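Local coordinates for prophenoloxidase b (Marsupenaeus japonicus, PDB 3WKY), which probably oxidises phenols at a type 3 dicopper centre, as the precursor of a secreted crustacean phenoloxidase, at residues Leu419-Val430 against His591-Val599; His447-Ser458 against Thr472-Pro483. One frame throughout, in Å; residues are numbered along the deposited sequence.

Contact 1: residues Leu419-Val430 against His591-Val599; sequences LSGNITVLNVTV and HFFVMATDV. With NAG (2-acetamido-2-deoxy-beta-D-glucopyranose), chain E; NAG (2-acetamido-2-deoxy-beta-D-glucopyranose), chain I.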
loop_
_atom_site.group_PDB
_atom_site.type_symbol
_atom_site.label_atom_id
_atom_site.label_comp_id
_atom_site.label_asym_id
_atom_site.label_seq_id
_atom_site.Cartn_x
_atom_site.Cartn_y
_atom_site.Cartn_z
ATOM N N LEU A 419 -36.326 12.039 -36.740
ATOM C CA LEU A 419 -36.196 10.617 -37.068
ATOM C C LEU A 419 -37.207 10.168 -38.131
ATOM O O LEU A 419 -37.121 9.055 -38.636
ATOM C CB LEU A 419 -36.397 9.741 -35.830
ATOM C CG LEU A 419 -35.344 9.899 -34.729
ATOM C CD1 LEU A 419 -35.749 9.062 -33.520
ATOM C CD2 LEU A 419 -33.985 9.465 -35.256
ATOM N N SER A 420 -38.157 11.037 -38.435
ATOM C CA SER A 420 -39.233 10.670 -39.358
ATOM C C SER A 420 -38.739 10.624 -40.805
ATOM O O SER A 420 -37.746 11.251 -41.164
ATOM C CB SER A 420 -40.408 11.639 -39.228
ATOM O OG SER A 420 -40.032 12.941 -39.636
ATOM N N GLY A 421 -39.435 9.848 -41.634
ATOM C CA GLY A 421 -39.048 9.709 -43.030
ATOM C C GLY A 421 -40.233 9.306 -43.894
ATOM O O GLY A 421 -41.181 8.702 -43.396
ATOM N N ASN A 422 -40.169 9.621 -45.186
ATOM C CA ASN A 422 -41.267 9.300 -46.102
ATOM C C ASN A 422 -41.240 7.846 -46.576
ATOM O O ASN A 422 -42.258 7.308 -47.019
ATOM C CB ASN A 422 -41.238 10.242 -47.315
ATOM C CG ASN A 422 -41.709 11.648 -46.980
ATOM O OD1 ASN A 422 -42.857 11.851 -46.593
ATOM N ND2 ASN A 422 -40.827 12.624 -47.139
ATOM N N ILE A 423 -40.076 7.202 -46.499
ATOM C CA ILE A 423 -39.917 5.845 -47.020
ATOM C C ILE A 423 -40.084 4.809 -45.911
ATOM O O ILE A 423 -39.564 4.992 -44.815
ATOM C CB ILE A 423 -38.549 5.673 -47.706
ATOM C CG1 ILE A 423 -38.422 6.648 -48.875
ATOM C CG2 ILE A 423 -38.364 4.255 -48.192
ATOM C CD1 ILE A 423 -39.519 6.497 -49.900
ATOM N N THR A 424 -40.820 3.736 -46.199
ATOM C CA THR A 424 -41.034 2.633 -45.267
ATOM C C THR A 424 -40.057 1.508 -45.587
ATOM O O THR A 424 -39.875 1.155 -46.749
ATOM C CB THR A 424 -42.485 2.074 -45.388
ATOM O OG1 THR A 424 -43.417 3.028 -44.864
ATOM C CG2 THR A 424 -42.629 0.775 -44.614
ATOM N N VAL A 425 -39.403 0.947 -44.573
ATOM C CA VAL A 425 -38.564 -0.220 -44.814
ATOM C C VAL A 425 -39.375 -1.492 -44.558
ATOM O O VAL A 425 -39.915 -1.681 -43.463
ATOM C CB VAL A 425 -37.293 -0.204 -43.932
ATOM C CG1 VAL A 425 -36.465 -1.459 -44.169
ATOM C CG2 VAL A 425 -36.471 1.037 -44.232
ATOM N N LEU A 426 -39.458 -2.364 -45.564
ATOM C CA LEU A 426 -40.343 -3.522 -45.490
ATOM C C LEU A 426 -39.616 -4.824 -45.199
ATOM O O LEU A 426 -40.168 -5.720 -44.562
ATOM C CB LEU A 426 -41.136 -3.678 -46.795
ATOM C CG LEU A 426 -42.136 -2.566 -47.101
ATOM C CD1 LEU A 426 -42.776 -2.779 -48.476
ATOM C CD2 LEU A 426 -43.194 -2.521 -46.023
ATOM N N ASN A 427 -38.388 -4.945 -45.690
ATOM C CA ASN A 427 -37.666 -6.201 -45.558
ATOM C C ASN A 427 -36.167 -6.019 -45.720
ATOM O O ASN A 427 -35.701 -5.035 -46.305
ATOM C CB ASN A 427 -38.155 -7.206 -46.598
ATOM C CG ASN A 427 -38.101 -8.633 -46.099
ATOM O OD1 ASN A 427 -37.522 -8.915 -45.045
ATOM N ND2 ASN A 427 -38.698 -9.549 -46.861
ATOM N N VAL A 428 -35.414 -6.981 -45.203
ATOM C CA VAL A 428 -33.966 -6.954 -45.292
ATOM C C VAL A 428 -33.521 -8.395 -45.426
ATOM O O VAL A 428 -34.016 -9.265 -44.706
ATOM C CB VAL A 428 -33.312 -6.381 -44.008
ATOM C CG1 VAL A 428 -31.808 -6.326 -44.174
ATOM C CG2 VAL A 428 -33.849 -4.994 -43.665
ATOM N N THR A 429 -32.625 -8.669 -46.367
ATOM C CA THR A 429 -32.030 -9.994 -46.485
ATOM C C THR A 429 -30.553 -9.861 -46.830
ATOM O O THR A 429 -30.163 -8.958 -47.567
ATOM C CB THR A 429 -32.741 -10.864 -47.548
ATOM O OG1 THR A 429 -32.111 -12.149 -47.613
ATOM C CG2 THR A 429 -32.666 -10.213 -48.911
ATOM N N VAL A 430 -29.744 -10.765 -46.290
ATOM C CA VAL A 430 -28.314 -10.755 -46.519
ATOM C C VAL A 430 -27.929 -12.108 -47.103
ATOM O O VAL A 430 -28.402 -13.150 -46.630
ATOM C CB VAL A 430 -27.558 -10.487 -45.192
ATOM C CG1 VAL A 430 -26.064 -10.691 -45.363
ATOM C CG2 VAL A 430 -27.850 -9.075 -44.702
ATOM N N HIS A 591 -27.017 -7.721 -34.536
ATOM C CA HIS A 591 -28.048 -6.831 -35.049
ATOM C C HIS A 591 -27.561 -6.212 -36.353
ATOM O O HIS A 591 -26.393 -5.847 -36.471
ATOM C CB HIS A 591 -28.319 -5.686 -34.075
ATOM C CG HIS A 591 -28.946 -6.101 -32.781
ATOM N ND1 HIS A 591 -30.163 -6.748 -32.711
ATOM C CD2 HIS A 591 -28.548 -5.910 -31.500
ATOM C CE1 HIS A 591 -30.471 -6.963 -31.445
ATOM N NE2 HIS A 591 -29.510 -6.462 -30.688
ATOM N N PHE A 592 -28.477 -6.051 -37.309
ATOM C CA PHE A 592 -28.187 -5.426 -38.599
ATOM C C PHE A 592 -29.271 -4.357 -38.741
ATOM O O PHE A 592 -30.387 -4.627 -39.198
ATOM C CB PHE A 592 -28.280 -6.506 -39.686
ATOM C CG PHE A 592 -27.762 -6.105 -41.052
ATOM C CD1 PHE A 592 -28.622 -5.537 -41.996
ATOM C CD2 PHE A 592 -26.460 -6.408 -41.438
ATOM C CE1 PHE A 592 -28.164 -5.209 -43.278
ATOM C CE2 PHE A 592 -25.997 -6.088 -42.714
ATOM C CZ PHE A 592 -26.857 -5.490 -43.636
ATOM N N PHE A 593 -28.956 -3.147 -38.292
ATOM C CA PHE A 593 -29.919 -2.046 -38.234
ATOM C C PHE A 593 -29.963 -1.332 -39.579
ATOM O O PHE A 593 -28.913 -1.018 -40.150
ATOM C CB PHE A 593 -29.489 -1.058 -37.133
ATOM C CG PHE A 593 -30.231 0.279 -37.140
ATOM C CD1 PHE A 593 -29.825 1.328 -37.976
ATOM C CD2 PHE A 593 -31.274 0.506 -36.261
ATOM C CE1 PHE A 593 -30.479 2.554 -37.962
ATOM C CE2 PHE A 593 -31.941 1.732 -36.236
ATOM C CZ PHE A 593 -31.536 2.762 -37.086
ATOM N N VAL A 594 -31.170 -1.063 -40.080
ATOM C CA VAL A 594 -31.340 -0.387 -41.367
ATOM C C VAL A 594 -32.281 0.803 -41.215
ATOM O O VAL A 594 -33.402 0.650 -40.723
ATOM C CB VAL A 594 -31.945 -1.347 -42.431
ATOM C CG1 VAL A 594 -32.115 -0.626 -43.781
ATOM C CG2 VAL A 594 -31.092 -2.597 -42.576
ATOM N N MET A 595 -31.838 1.985 -41.642
ATOM C CA MET A 595 -32.714 3.150 -41.650
ATOM C C MET A 595 -32.743 3.845 -43.011
ATOM O O MET A 595 -31.701 4.080 -43.628
ATOM C CB MET A 595 -32.299 4.151 -40.574
ATOM C CG MET A 595 -33.191 5.378 -40.490
ATOM S SD MET A 595 -32.579 6.519 -39.224
ATOM C CE MET A 595 -33.887 7.749 -39.154
ATOM N N ALA A 596 -33.946 4.155 -43.487
ATOM C CA ALA A 596 -34.098 4.949 -44.707
ATOM C C ALA A 596 -34.385 6.386 -44.296
ATOM O O ALA A 596 -35.393 6.673 -43.642
ATOM C CB ALA A 596 -35.236 4.397 -45.578
ATOM N N THR A 597 -33.498 7.297 -44.672
ATOM C CA THR A 597 -33.686 8.681 -44.269
ATOM C C THR A 597 -33.896 9.579 -45.482
ATOM O O THR A 597 -33.386 9.322 -46.570
ATOM C CB THR A 597 -32.502 9.180 -43.421
ATOM O OG1 THR A 597 -32.794 10.471 -42.879
ATOM C CG2 THR A 597 -31.284 9.266 -44.267
ATOM N N ASP A 598 -34.713 10.615 -45.295
ATOM C CA ASP A 598 -34.994 11.550 -46.377
ATOM C C ASP A 598 -33.737 12.356 -46.673
ATOM O O ASP A 598 -32.984 12.700 -45.757
ATOM C CB ASP A 598 -36.128 12.502 -45.995
ATOM C CG ASP A 598 -37.417 11.779 -45.638
ATOM O OD1 ASP A 598 -37.676 10.681 -46.187
ATOM O OD2 ASP A 598 -38.172 12.324 -44.800
ATOM N N VAL A 599 -33.485 12.648 -47.945
ATOM C CA VAL A 599 -32.334 13.489 -48.280
ATOM C C VAL A 599 -32.773 14.929 -48.524
ATOM O O VAL A 599 -33.221 15.267 -49.619
ATOM C CB VAL A 599 -31.560 12.981 -49.509
ATOM C CG1 VAL A 599 -30.323 13.836 -49.739
ATOM C CG2 VAL A 599 -31.157 11.539 -49.328
HETATM C C1 NAG E . -41.476 13.905 -46.981
HETATM C C2 NAG E . -41.072 14.629 -45.684
HETATM C C3 NAG E . -40.984 16.160 -45.756
HETATM C C4 NAG E . -40.831 16.727 -47.161
HETATM C C5 NAG E . -41.764 15.991 -48.097
HETATM C C6 NAG E . -41.746 16.616 -49.489
HETATM C C7 NAG E . -41.879 13.312 -43.767
HETATM C C8 NAG E . -43.077 12.440 -43.524
HETATM N N2 NAG E . -42.036 14.309 -44.639
HETATM O O3 NAG E . -39.886 16.586 -44.980
HETATM O O4 NAG E . -41.147 18.102 -47.169
HETATM O O5 NAG E . -41.305 14.665 -48.162
HETATM O O6 NAG E . -40.415 16.671 -49.958
HETATM O O7 NAG E . -40.831 13.085 -43.163
HETATM C C1 NAG I . -38.477 -10.869 -46.326
HETATM C C2 NAG I . -39.898 -11.418 -46.247
HETATM C C3 NAG I . -39.883 -12.839 -45.694
HETATM C C4 NAG I . -38.831 -13.709 -46.378
HETATM C C5 NAG I . -37.507 -12.988 -46.628
HETATM C C6 NAG I . -36.634 -13.846 -47.542
HETATM C C7 NAG I . -41.590 -9.704 -45.994
HETATM C C8 NAG I . -42.456 -8.892 -45.075
HETATM N N2 NAG I . -40.736 -10.554 -45.431
HETATM O O3 NAG I . -41.154 -13.419 -45.895
HETATM O O4 NAG I . -38.565 -14.835 -45.570
HETATM O O5 NAG I . -37.711 -11.700 -47.179
HETATM O O6 NAG I . -36.468 -13.262 -48.816
HETATM O O7 NAG I . -41.675 -9.570 -47.215
HETATM O O HOH W 1 -35.597 10.895 -42.534
HETATM O O HOH W 2 -37.392 7.932 -45.342
#
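V430 meets the ring of F592 through CG2, which sits over one face, 4.1 Å from the ring centroid. V428 approaches the same ring obliquely with CG1, 3.9 Å from F592 CE1. Its other methyl, CG2, packs alongside V594, 3.8 Å from V594 CG2, the two valines pointing in opposite senses. With V428 CG1 anti to the backbone N (chi1 -178°), its two branches are shared between ring and valine. Further along, V425 CG2 rests 3.8 Å from A596 CB, and I423 adds its CG2 to the same methyl. At D598 the row turns polar: N422 N donates to D598 OD1 at 2.9 Å in a nearly straight bond (170°), on the syn lone pair. Water 2 donates to the same OD1 and to A596 O and accepts from I423 N, tying the loop that leads into strand 424-432 to D598 and A596. N422 ND2 carries an N-linked sugar whose O7 comes 3.2 Å from D598 OD2. The strands belong to different sheets, the axes of these short segments approaching to 7.2 Å at 148°, a face-to-face packing characteristic of the beta sandwich of the hemocyanin Ig-like domain.

Contact 2: residues His447-Ser458 against Thr472-Pro483; sequences HTFFTPKTFNSS and TVHIKSNFLEHP. With NAG (2-acetamido-2-deoxy-beta-D-glucopyranose), chain C; EDO (1,2-ethanediol), chain L.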
loop_
_atom_site.group_PDB
_atom_site.type_symbol
_atom_site.label_atom_id
_atom_site.label_comp_id
_atom_site.label_asym_id
_atom_site.label_seq_id
_atom_site.Cartn_x
_atom_site.Cartn_y
_atom_site.Cartn_z
ATOM N N HIS A 447 -19.447 -15.768 -43.250
ATOM C CA HIS A 447 -18.327 -16.548 -42.736
ATOM C C HIS A 447 -17.033 -15.754 -42.706
ATOM O O HIS A 447 -16.875 -14.760 -43.407
ATOM C CB HIS A 447 -18.096 -17.819 -43.563
ATOM C CG HIS A 447 -19.168 -18.849 -43.409
ATOM N ND1 HIS A 447 -20.200 -18.984 -44.311
ATOM C CD2 HIS A 447 -19.370 -19.794 -42.458
ATOM C CE1 HIS A 447 -20.992 -19.971 -43.924
ATOM N NE2 HIS A 447 -20.511 -20.478 -42.805
ATOM N N THR A 448 -16.116 -16.204 -41.862
ATOM C CA THR A 448 -14.758 -15.667 -41.872
ATOM C C THR A 448 -13.803 -16.829 -41.756
ATOM O O THR A 448 -14.175 -17.919 -41.309
ATOM C CB THR A 448 -14.450 -14.654 -40.734
ATOM O OG1 THR A 448 -14.436 -15.329 -39.472
ATOM C CG2 THR A 448 -15.456 -13.510 -40.712
ATOM N N PHE A 449 -12.575 -16.628 -42.225
ATOM C CA PHE A 449 -11.539 -17.664 -42.136
ATOM C C PHE A 449 -10.163 -17.058 -42.385
ATOM O O PHE A 449 -10.061 -15.900 -42.794
ATOM C CB PHE A 449 -11.809 -18.814 -43.124
ATOM C CG PHE A 449 -12.349 -18.360 -44.452
ATOM C CD1 PHE A 449 -11.581 -17.579 -45.305
ATOM C CD2 PHE A 449 -13.624 -18.723 -44.847
ATOM C CE1 PHE A 449 -12.079 -17.157 -46.526
ATOM C CE2 PHE A 449 -14.131 -18.308 -46.069
ATOM C CZ PHE A 449 -13.356 -17.526 -46.908
ATOM N N PHE A 450 -9.102 -17.819 -42.138
ATOM C CA PHE A 450 -7.764 -17.294 -42.403
ATOM C C PHE A 450 -7.239 -17.739 -43.765
ATOM O O PHE A 450 -7.440 -18.883 -44.171
ATOM C CB PHE A 450 -6.777 -17.659 -41.291
ATOM C CG PHE A 450 -6.991 -16.877 -40.026
ATOM C CD1 PHE A 450 -6.388 -15.636 -39.852
ATOM C CD2 PHE A 450 -7.813 -17.371 -39.019
ATOM C CE1 PHE A 450 -6.593 -14.903 -38.685
ATOM C CE2 PHE A 450 -8.025 -16.645 -37.850
ATOM C CZ PHE A 450 -7.415 -15.414 -37.683
ATOM N N THR A 451 -6.576 -16.813 -44.451
ATOM C CA THR A 451 -6.044 -17.030 -45.790
ATOM C C THR A 451 -4.659 -16.381 -45.870
ATOM O O THR A 451 -4.445 -15.298 -45.324
ATOM C CB THR A 451 -6.986 -16.407 -46.858
ATOM O OG1 THR A 451 -8.175 -17.197 -46.978
ATOM C CG2 THR A 451 -6.319 -16.338 -48.220
ATOM N N PRO A 452 -3.705 -17.044 -46.540
ATOM C CA PRO A 452 -2.379 -16.442 -46.728
ATOM C C PRO A 452 -2.404 -15.305 -47.746
ATOM O O PRO A 452 -3.230 -15.322 -48.659
ATOM C CB PRO A 452 -1.546 -17.607 -47.270
ATOM C CG PRO A 452 -2.542 -18.499 -47.938
ATOM C CD PRO A 452 -3.775 -18.414 -47.080
ATOM N N LYS A 453 -1.536 -14.313 -47.564
ATOM C CA LYS A 453 -1.305 -13.280 -48.567
ATOM C C LYS A 453 0.199 -13.048 -48.657
ATOM O O LYS A 453 0.915 -13.194 -47.662
ATOM C CB LYS A 453 -2.003 -11.967 -48.208
ATOM C CG LYS A 453 -3.531 -12.019 -48.199
ATOM C CD LYS A 453 -4.100 -10.628 -47.933
ATOM C CE LYS A 453 -5.581 -10.667 -47.556
ATOM N NZ LYS A 453 -6.425 -11.188 -48.655
ATOM N N THR A 454 0.665 -12.672 -49.844
ATOM C CA THR A 454 2.096 -12.513 -50.099
ATOM C C THR A 454 2.345 -11.173 -50.772
ATOM O O THR A 454 1.554 -10.751 -51.614
ATOM C CB THR A 454 2.605 -13.648 -51.011
ATOM O OG1 THR A 454 2.324 -14.912 -50.397
ATOM C CG2 THR A 454 4.100 -13.532 -51.244
ATOM N N PHE A 455 3.423 -10.489 -50.391
ATOM C CA PHE A 455 3.814 -9.271 -51.098
ATOM C C PHE A 455 5.317 -9.210 -51.364
ATOM O O PHE A 455 6.106 -9.911 -50.722
ATOM C CB PHE A 455 3.343 -8.009 -50.363
ATOM C CG PHE A 455 4.036 -7.765 -49.052
ATOM C CD1 PHE A 455 3.578 -8.369 -47.892
ATOM C CD2 PHE A 455 5.135 -6.916 -48.978
ATOM C CE1 PHE A 455 4.211 -8.146 -46.678
ATOM C CE2 PHE A 455 5.776 -6.689 -47.765
ATOM C CZ PHE A 455 5.306 -7.308 -46.614
ATOM N N ASN A 456 5.690 -8.362 -52.318
ATOM C CA ASN A 456 7.080 -8.161 -52.722
ATOM C C ASN A 456 7.726 -7.076 -51.848
ATOM O O ASN A 456 7.391 -5.894 -51.957
ATOM C CB ASN A 456 7.109 -7.767 -54.210
ATOM C CG ASN A 456 8.519 -7.668 -54.789
ATOM O OD1 ASN A 456 9.512 -7.594 -54.057
ATOM N ND2 ASN A 456 8.605 -7.660 -56.129
ATOM N N SER A 457 8.656 -7.471 -50.984
ATOM C CA SER A 457 9.257 -6.519 -50.052
ATOM C C SER A 457 10.453 -5.776 -50.634
ATOM O O SER A 457 10.971 -4.848 -50.015
ATOM C CB SER A 457 9.668 -7.214 -48.750
ATOM O OG SER A 457 10.724 -8.140 -48.955
ATOM N N SER A 458 10.872 -6.164 -51.835
ATOM C CA SER A 458 12.087 -5.608 -52.429
ATOM C C SER A 458 11.947 -4.163 -52.898
ATOM O O SER A 458 12.930 -3.510 -53.227
ATOM C CB SER A 458 12.596 -6.518 -53.546
ATOM O OG SER A 458 13.122 -7.709 -52.988
ATOM N N THR A 472 14.707 -10.986 -55.240
ATOM C CA THR A 472 13.407 -10.513 -54.770
ATOM C C THR A 472 12.997 -11.328 -53.553
ATOM O O THR A 472 13.057 -12.560 -53.580
ATOM C CB THR A 472 12.319 -10.669 -55.854
ATOM O OG1 THR A 472 12.586 -9.771 -56.939
ATOM C CG2 THR A 472 10.931 -10.362 -55.282
ATOM N N VAL A 473 12.578 -10.645 -52.492
ATOM C CA VAL A 473 12.145 -11.338 -51.290
ATOM C C VAL A 473 10.650 -11.154 -51.128
ATOM O O VAL A 473 10.163 -10.030 -50.959
ATOM C CB VAL A 473 12.877 -10.826 -50.037
ATOM C CG1 VAL A 473 12.310 -11.484 -48.789
ATOM C CG2 VAL A 473 14.370 -11.106 -50.152
ATOM N N HIS A 474 9.924 -12.261 -51.211
ATOM C CA HIS A 474 8.487 -12.247 -50.990
ATOM C C HIS A 474 8.231 -12.563 -49.524
ATOM O O HIS A 474 8.943 -13.380 -48.926
ATOM C CB HIS A 474 7.796 -13.279 -51.883
ATOM C CG HIS A 474 7.938 -13.000 -53.347
ATOM N ND1 HIS A 474 7.240 -11.995 -53.981
ATOM C CD2 HIS A 474 8.692 -13.597 -54.302
ATOM C CE1 HIS A 474 7.562 -11.979 -55.264
ATOM N NE2 HIS A 474 8.439 -12.942 -55.484
ATOM N N ILE A 475 7.227 -11.908 -48.943
ATOM C CA ILE A 475 6.871 -12.162 -47.550
ATOM C C ILE A 475 5.424 -12.616 -47.469
ATOM O O ILE A 475 4.517 -11.921 -47.937
ATOM C CB ILE A 475 7.086 -10.925 -46.665
ATOM C CG1 ILE A 475 8.566 -10.529 -46.671
ATOM C CG2 ILE A 475 6.605 -11.204 -45.233
ATOM C CD1 ILE A 475 8.870 -9.227 -45.950
ATOM N N LYS A 476 5.221 -13.781 -46.864
ATOM C CA LYS A 476 3.913 -14.412 -46.826
ATOM C C LYS A 476 3.437 -14.540 -45.387
ATOM O O LYS A 476 4.220 -14.850 -44.492
ATOM C CB LYS A 476 3.995 -15.789 -47.482
ATOM C CG LYS A 476 2.755 -16.655 -47.310
ATOM C CD LYS A 476 2.910 -17.973 -48.061
ATOM C CE LYS A 476 1.947 -19.013 -47.526
ATOM N NZ LYS A 476 1.871 -20.199 -48.421
ATOM N N SER A 477 2.156 -14.280 -45.156
ATOM C CA SER A 477 1.598 -14.413 -43.818
ATOM C C SER A 477 0.091 -14.581 -43.905
ATOM O O SER A 477 -0.503 -14.408 -44.973
ATOM C CB SER A 477 1.953 -13.202 -42.952
ATOM O OG SER A 477 1.479 -11.999 -43.538
ATOM N N ASN A 478 -0.520 -14.921 -42.778
ATOM C CA ASN A 478 -1.952 -15.204 -42.741
ATOM C C ASN A 478 -2.769 -13.995 -42.315
ATOM O O ASN A 478 -2.333 -13.205 -41.478
ATOM C CB ASN A 478 -2.223 -16.378 -41.802
ATOM C CG ASN A 478 -1.639 -17.674 -42.321
ATOM O OD1 ASN A 478 -1.882 -18.057 -43.466
ATOM N ND2 ASN A 478 -0.851 -18.347 -41.489
ATOM N N PHE A 479 -3.957 -13.862 -42.894
ATOM C CA PHE A 479 -4.842 -12.738 -42.614
ATOM C C PHE A 479 -6.248 -13.266 -42.410
ATOM O O PHE A 479 -6.652 -14.233 -43.069
ATOM C CB PHE A 479 -4.895 -11.793 -43.818
ATOM C CG PHE A 479 -3.616 -11.078 -44.090
ATOM C CD1 PHE A 479 -2.564 -11.720 -44.728
ATOM C CD2 PHE A 479 -3.465 -9.748 -43.720
ATOM C CE1 PHE A 479 -1.366 -11.053 -44.974
ATOM C CE2 PHE A 479 -2.278 -9.074 -43.969
ATOM C CZ PHE A 479 -1.226 -9.728 -44.601
ATOM N N LEU A 480 -7.012 -12.623 -41.534
ATOM C CA LEU A 480 -8.439 -12.919 -41.477
ATOM C C LEU A 480 -9.022 -12.473 -42.814
ATOM O O LEU A 480 -8.549 -11.495 -43.400
ATOM C CB LEU A 480 -9.112 -12.150 -40.339
ATOM C CG LEU A 480 -10.533 -12.626 -40.067
ATOM C CD1 LEU A 480 -10.451 -13.992 -39.415
ATOM C CD2 LEU A 480 -11.337 -11.641 -39.221
ATOM N N GLU A 481 -10.043 -13.187 -43.295
ATOM C CA GLU A 481 -10.668 -12.860 -44.566
ATOM C C GLU A 481 -12.120 -13.303 -44.520
ATOM O O GLU A 481 -12.524 -13.992 -43.583
ATOM C CB GLU A 481 -9.939 -13.565 -45.722
ATOM C CG GLU A 481 -8.989 -12.672 -46.517
ATOM C CD GLU A 481 -9.719 -11.640 -47.367
ATOM O OE1 GLU A 481 -10.975 -11.577 -47.321
ATOM O OE2 GLU A 481 -9.033 -10.885 -48.094
ATOM N N HIS A 482 -12.903 -12.913 -45.525
ATOM C CA HIS A 482 -14.310 -13.290 -45.584
ATOM C C HIS A 482 -14.725 -13.347 -47.052
ATOM O O HIS A 482 -14.150 -12.644 -47.875
ATOM C CB HIS A 482 -15.159 -12.232 -44.873
ATOM C CG HIS A 482 -15.197 -10.918 -45.587
ATOM N ND1 HIS A 482 -16.155 -10.610 -46.535
ATOM C CD2 HIS A 482 -14.382 -9.836 -45.519
ATOM C CE1 HIS A 482 -15.938 -9.396 -47.002
ATOM N NE2 HIS A 482 -14.864 -8.903 -46.403
ATOM N N PRO A 483 -15.720 -14.188 -47.383
ATOM C CA PRO A 483 -16.314 -14.188 -48.734
ATOM C C PRO A 483 -17.082 -12.900 -49.005
ATOM O O PRO A 483 -17.595 -12.303 -48.049
ATOM C CB PRO A 483 -17.314 -15.354 -48.679
ATOM C CG PRO A 483 -16.841 -16.228 -47.569
ATOM C CD PRO A 483 -16.217 -15.298 -46.551
HETATM C C1 NAG C . 9.811 -7.003 -56.608
HETATM C C2 NAG C . 9.845 -7.310 -58.108
HETATM C C3 NAG C . 11.027 -6.619 -58.762
HETATM C C4 NAG C . 11.009 -5.118 -58.496
HETATM C C5 NAG C . 10.652 -4.731 -57.056
HETATM C C6 NAG C . 9.939 -3.381 -57.101
HETATM C C7 NAG C . 9.012 -9.486 -58.896
HETATM C C8 NAG C . 9.263 -10.965 -58.896
HETATM N N2 NAG C . 9.965 -8.736 -58.343
HETATM O O3 NAG C . 10.981 -6.865 -60.153
HETATM O O4 NAG C . 12.289 -4.600 -58.794
HETATM O O5 NAG C . 9.761 -5.609 -56.387
HETATM O O6 NAG C . 10.779 -2.336 -56.680
HETATM O O7 NAG C . 7.979 -9.025 -59.378
HETATM C C1 EDO L . 15.638 -4.789 -53.472
HETATM O O1 EDO L . 15.761 -6.216 -53.283
HETATM C C2 EDO L . 15.552 -4.378 -54.940
HETATM O O2 EDO L . 16.842 -4.514 -55.550
HETATM O O HOH W 3 2.262 -10.964 -46.380
#
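K453 lies across the ring of F479 and ends on E481. Its CB is 3.4 Å from F479 CE1, CG lies close to F479 CD1, and CD stands over one face of the ring, 4.0 Å from the centroid, a CH-pi contact. CE passes F479 CB, and a bend at the last torsion (chi4 -64°) brings NZ to E481 OE2 at 2.7 Å, a salt bridge on the anti lone pair. The other oxygen, OE1, accepts from H482 N and pairs with R576, so both oxygens are engaged. Replacing K453 by an alanine would probably leave E481 OE2 without this charged mate and take the cover from that face of the F479 ring. Strands 445-456 and 472-481, successive in the chain, pair as antiparallel neighbours in the mixed sheet of the hemocyanin Ig-like domain, with F449-E481, T451-F479, K453-S477 and F455-I475 as hydrogen-bonded pairs. On the opposite face of the sheet, L480 CD1 sits over the F450 ring, 3.9 Å from its centroid. V473 O takes two donors, S457 N and S457 OG. N456, whose OD1 accepts from S458 N in an Asx turn, bears on ND2 an N-linked sugar whose N2 donates to T472 OG1.

Contacts 1 and 2 both lie in the C-terminal Ig-like region, their centres about 37 Å apart and their nearest atoms about 9 Å apart, without touching. Both strands of contact 2 come after strand 424-432 and before strand 588-598, so contact 2 falls between the two halves of contact 1 in sequence. Strand 588-598 of contact 1 and both strands of contact 2 share one mixed sheet, in which strand 655-664 separates 445-456 from 588-598; contact 1 joins that sheet to a three-stranded one, whereas contact 2 is a pairing within it. Neither contact supplies a residue around the dicopper cluster, which H199, H203, H226, H357, H361 and H397 line together with F72 and F393.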